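Local atomic coordinates of DNA replication and repair protein RecF (Caldanaerobacter subterraneus subsp. tengcongensis, PDB entry 5Z69), a protein that binds ATP as an ABC-type ATPase and probably single-stranded DNA, with roles in RecFOR-pathway DNA repair, replication and the SOS response. Residues Ser216-Glu221 / Leu301-Leu306. Sequence-based numbering, arbitrary orientation.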
ATOM      1  N   SER A 216      18.922   2.939   7.342  1.00 56.31           N
ATOM      2  CA  SER A 216      19.153   4.376   7.146  1.00 60.27           C
ATOM      3  C   SER A 216      20.596   4.716   7.452  1.00 60.17           C
ATOM      4  O   SER A 216      21.201   5.563   6.795  1.00 60.12           O
ATOM      5  CB  SER A 216      18.233   5.216   8.028  1.00 52.64           C
ATOM      6  OG  SER A 216      16.906   5.191   7.554  1.00 60.59           O
ATOM      7  N   LYS A 217      21.138   4.048   8.466  1.00 60.03           N
ATOM      8  CA  LYS A 217      22.529   4.225   8.833  1.00 55.46           C
ATOM      9  C   LYS A 217      23.428   3.755   7.685  1.00 61.59           C
ATOM     10  O   LYS A 217      24.302   4.488   7.242  1.00 67.41           O
ATOM     11  CB  LYS A 217      22.837   3.469  10.133  1.00 62.49           C
ATOM     12  CG  LYS A 217      24.205   3.745  10.755  1.00 60.97           C
ATOM     13  CD  LYS A 217      25.294   2.790  10.256  1.00 58.40           C
ATOM     14  CE  LYS A 217      24.908   1.325  10.453  1.00 58.22           C
ATOM     15  NZ  LYS A 217      24.842   0.904  11.885  1.00 58.11           N
ATOM     16  N   PHE A 218      23.205   2.540   7.191  1.00 65.77           N
ATOM     17  CA  PHE A 218      24.066   1.992   6.140  1.00 68.36           C
ATOM     18  C   PHE A 218      23.939   2.758   4.819  1.00 74.04           C
ATOM     19  O   PHE A 218      24.943   3.059   4.169  1.00 81.47           O
ATOM     20  CB  PHE A 218      23.763   0.504   5.916  1.00 55.65           C
ATOM     21  CG  PHE A 218      24.303  -0.393   6.996  1.00 58.05           C
ATOM     22  CD1 PHE A 218      25.671  -0.571   7.146  1.00 48.70           C
ATOM     23  CD2 PHE A 218      23.449  -1.065   7.861  1.00 56.61           C
ATOM     24  CE1 PHE A 218      26.176  -1.397   8.137  1.00 51.28           C
ATOM     25  CE2 PHE A 218      23.952  -1.887   8.857  1.00 45.31           C
ATOM     26  CZ  PHE A 218      25.317  -2.048   8.995  1.00 50.06           C
ATOM     27  N   LEU A 219      22.707   3.068   4.435  1.00 66.34           N
ATOM     28  CA  LEU A 219      22.439   3.798   3.201  1.00 71.61           C
ATOM     29  C   LEU A 219      23.101   5.178   3.195  1.00 75.94           C
ATOM     30  O   LEU A 219      23.704   5.585   2.200  1.00 74.30           O
ATOM     31  CB  LEU A 219      20.931   3.939   2.992  1.00 69.06           C
ATOM     32  CG  LEU A 219      20.498   4.677   1.730  1.00 68.01           C
ATOM     33  CD1 LEU A 219      20.921   3.900   0.491  1.00 68.96           C
ATOM     34  CD2 LEU A 219      18.998   4.921   1.733  1.00 63.54           C
ATOM     35  N   MET A 220      22.998   5.886   4.317  1.00 71.77           N
ATOM     36  CA  MET A 220      23.520   7.243   4.406  1.00 78.23           C
ATOM     37  C   MET A 220      25.043   7.244   4.333  1.00 84.89           C
ATOM     38  O   MET A 220      25.656   8.272   4.053  1.00 91.91           O
ATOM     39  CB  MET A 220      23.049   7.922   5.697  1.00 76.03           C
ATOM     40  CG  MET A 220      23.147   9.450   5.693  1.00 84.35           C
ATOM     41  SD  MET A 220      22.227  10.240   4.343  1.00102.67           S
ATOM     42  CE  MET A 220      22.138  11.936   4.920  1.00 98.01           C
ATOM     43  N   GLU A 221      25.648   6.085   4.577  1.00 80.77           N
ATOM     44  CA  GLU A 221      27.103   5.975   4.607  1.00 80.85           C
ATOM     45  C   GLU A 221      27.712   5.726   3.229  1.00 85.81           C
ATOM     46  O   GLU A 221      28.805   6.209   2.944  1.00 89.72           O
ATOM     47  CB  GLU A 221      27.546   4.852   5.552  1.00 86.58           C
ATOM     48  CG  GLU A 221      27.208   5.056   7.026  1.00 92.35           C
ATOM     49  CD  GLU A 221      27.776   6.337   7.595  1.00 98.47           C
ATOM     50  OE1 GLU A 221      28.943   6.665   7.282  1.00 93.54           O
ATOM     51  OE2 GLU A 221      27.049   7.022   8.349  1.00105.67           O
ATOM     52  N   LEU A 301      19.908  -3.646   3.180  1.00 39.79           N
ATOM     53  CA  LEU A 301      18.928  -4.557   3.751  1.00 47.57           C
ATOM     54  C   LEU A 301      19.615  -5.746   4.438  1.00 39.71           C
ATOM     55  O   LEU A 301      19.284  -6.099   5.571  1.00 36.67           O
ATOM     56  CB  LEU A 301      17.984  -5.050   2.658  1.00 42.23           C
ATOM     57  CG  LEU A 301      16.929  -6.067   3.073  1.00 42.39           C
ATOM     58  CD1 LEU A 301      15.812  -5.383   3.844  1.00 47.22           C
ATOM     59  CD2 LEU A 301      16.395  -6.813   1.856  1.00 44.66           C
ATOM     60  N   LYS A 302      20.584  -6.343   3.750  1.00 34.40           N
ATOM     61  CA  LYS A 302      21.267  -7.543   4.266  1.00 36.32           C
ATOM     62  C   LYS A 302      22.265  -7.180   5.369  1.00 46.25           C
ATOM     63  O   LYS A 302      22.407  -7.905   6.359  1.00 39.96           O
ATOM     64  CB  LYS A 302      21.969  -8.294   3.131  1.00 36.63           C
ATOM     65  CG  LYS A 302      21.038  -8.768   1.992  1.00 35.08           C
ATOM     66  CD  LYS A 302      20.042  -9.838   2.446  1.00 38.24           C
ATOM     67  CE  LYS A 302      20.804 -11.102   2.888  1.00 33.21           C
ATOM     68  NZ  LYS A 302      19.920 -12.255   3.294  1.00 29.85           N
ATOM     69  N   LEU A 303      22.955  -6.055   5.200  1.00 41.96           N
ATOM     70  CA  LEU A 303      23.832  -5.547   6.247  1.00 38.72           C
ATOM     71  C   LEU A 303      23.035  -5.328   7.530  1.00 35.98           C
ATOM     72  O   LEU A 303      23.520  -5.601   8.621  1.00 34.64           O
ATOM     73  CB  LEU A 303      24.518  -4.247   5.805  1.00 47.80           C
ATOM     74  CG  LEU A 303      25.667  -4.401   4.803  1.00 46.14           C
ATOM     75  CD1 LEU A 303      26.225  -3.038   4.416  1.00 43.23           C
ATOM     76  CD2 LEU A 303      26.769  -5.292   5.375  1.00 37.84           C
ATOM     77  N   SER A 304      21.796  -4.876   7.382  1.00 34.80           N
ATOM     78  CA  SER A 304      20.903  -4.654   8.517  1.00 37.77           C
ATOM     79  C   SER A 304      20.407  -5.954   9.143  1.00 40.06           C
ATOM     80  O   SER A 304      20.244  -6.052  10.367  1.00 36.28           O
ATOM     81  CB  SER A 304      19.708  -3.809   8.084  1.00 38.55           C
ATOM     82  OG  SER A 304      20.120  -2.487   7.824  1.00 49.01           O
ATOM     83  N   GLU A 305      20.151  -6.944   8.297  1.00 40.99           N
ATOM     84  CA  GLU A 305      19.759  -8.265   8.764  1.00 31.71           C
ATOM     85  C   GLU A 305      20.828  -8.766   9.704  1.00 25.22           C
ATOM     86  O   GLU A 305      20.558  -9.181  10.837  1.00 31.85           O
ATOM     87  CB  GLU A 305      19.575  -9.224   7.583  1.00 36.47           C
ATOM     88  CG  GLU A 305      19.150 -10.636   7.994  1.00 30.66           C
ATOM     89  CD  GLU A 305      19.210 -11.624   6.844  1.00 36.03           C
ATOM     90  OE1 GLU A 305      19.002 -11.202   5.681  1.00 32.10           O
ATOM     91  OE2 GLU A 305      19.470 -12.828   7.110  1.00 31.32           O
ATOM     92  N   LEU A 306      22.062  -8.692   9.229  1.00 32.32           N
ATOM     93  CA  LEU A 306      23.216  -9.106  10.006  1.00 28.84           C
ATOM     94  C   LEU A 306      23.303  -8.362  11.341  1.00 35.94           C
ATOM     95  O   LEU A 306      23.434  -8.966  12.405  1.00 31.36           O
ATOM     96  CB  LEU A 306      24.477  -8.882   9.178  1.00 30.36           C
ATOM     97  CG  LEU A 306      25.811  -9.099   9.893  1.00 37.13           C
ATOM     98  CD1 LEU A 306      25.865 -10.475  10.533  1.00 40.77           C
ATOM     99  CD2 LEU A 306      26.960  -8.898   8.906  1.00 31.32           C
TER
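Phe-218 lays its ring over Leu-303, and this single aromatic side chain makes every side-chain contact between helix 186-222 and helix 291-313 within these two segments. Leu-303 CB stands 3.7 Å from the centroid of the Phe-218 ring and 4° off its normal, a CH-pi contact centred on the face. One branch of the leucine adds a methyl contact, Leu-303 CD1 lying 3.7 Å from Phe-218 CD1. In Phe-218 the CG lies beside the backbone N and anti to the carbonyl carbon (chi1 -75°), which carries the ring across to the other helix. The opposite face is covered from within its own helix: Lys-217 CE sits 3.5 Å above the ring plane, while its NZ runs on to a salt bridge with Glu-307. At the ring edge, Ser-304 OG comes within 3.6 Å of Phe-218 CD2; its hydrogen-bonding partners are Cys-300 O and Ser-214 OG. Replacing Phe-218 with alanine is likely to leave Leu-303 CB and CD1 without their aromatic cover and the Lys-217 chain freer to turn. With Leu-303 and Lys-217 on its two faces, the buried ring is held by dispersion and CH-pi forces, while the neighbouring polar ends pair elsewhere.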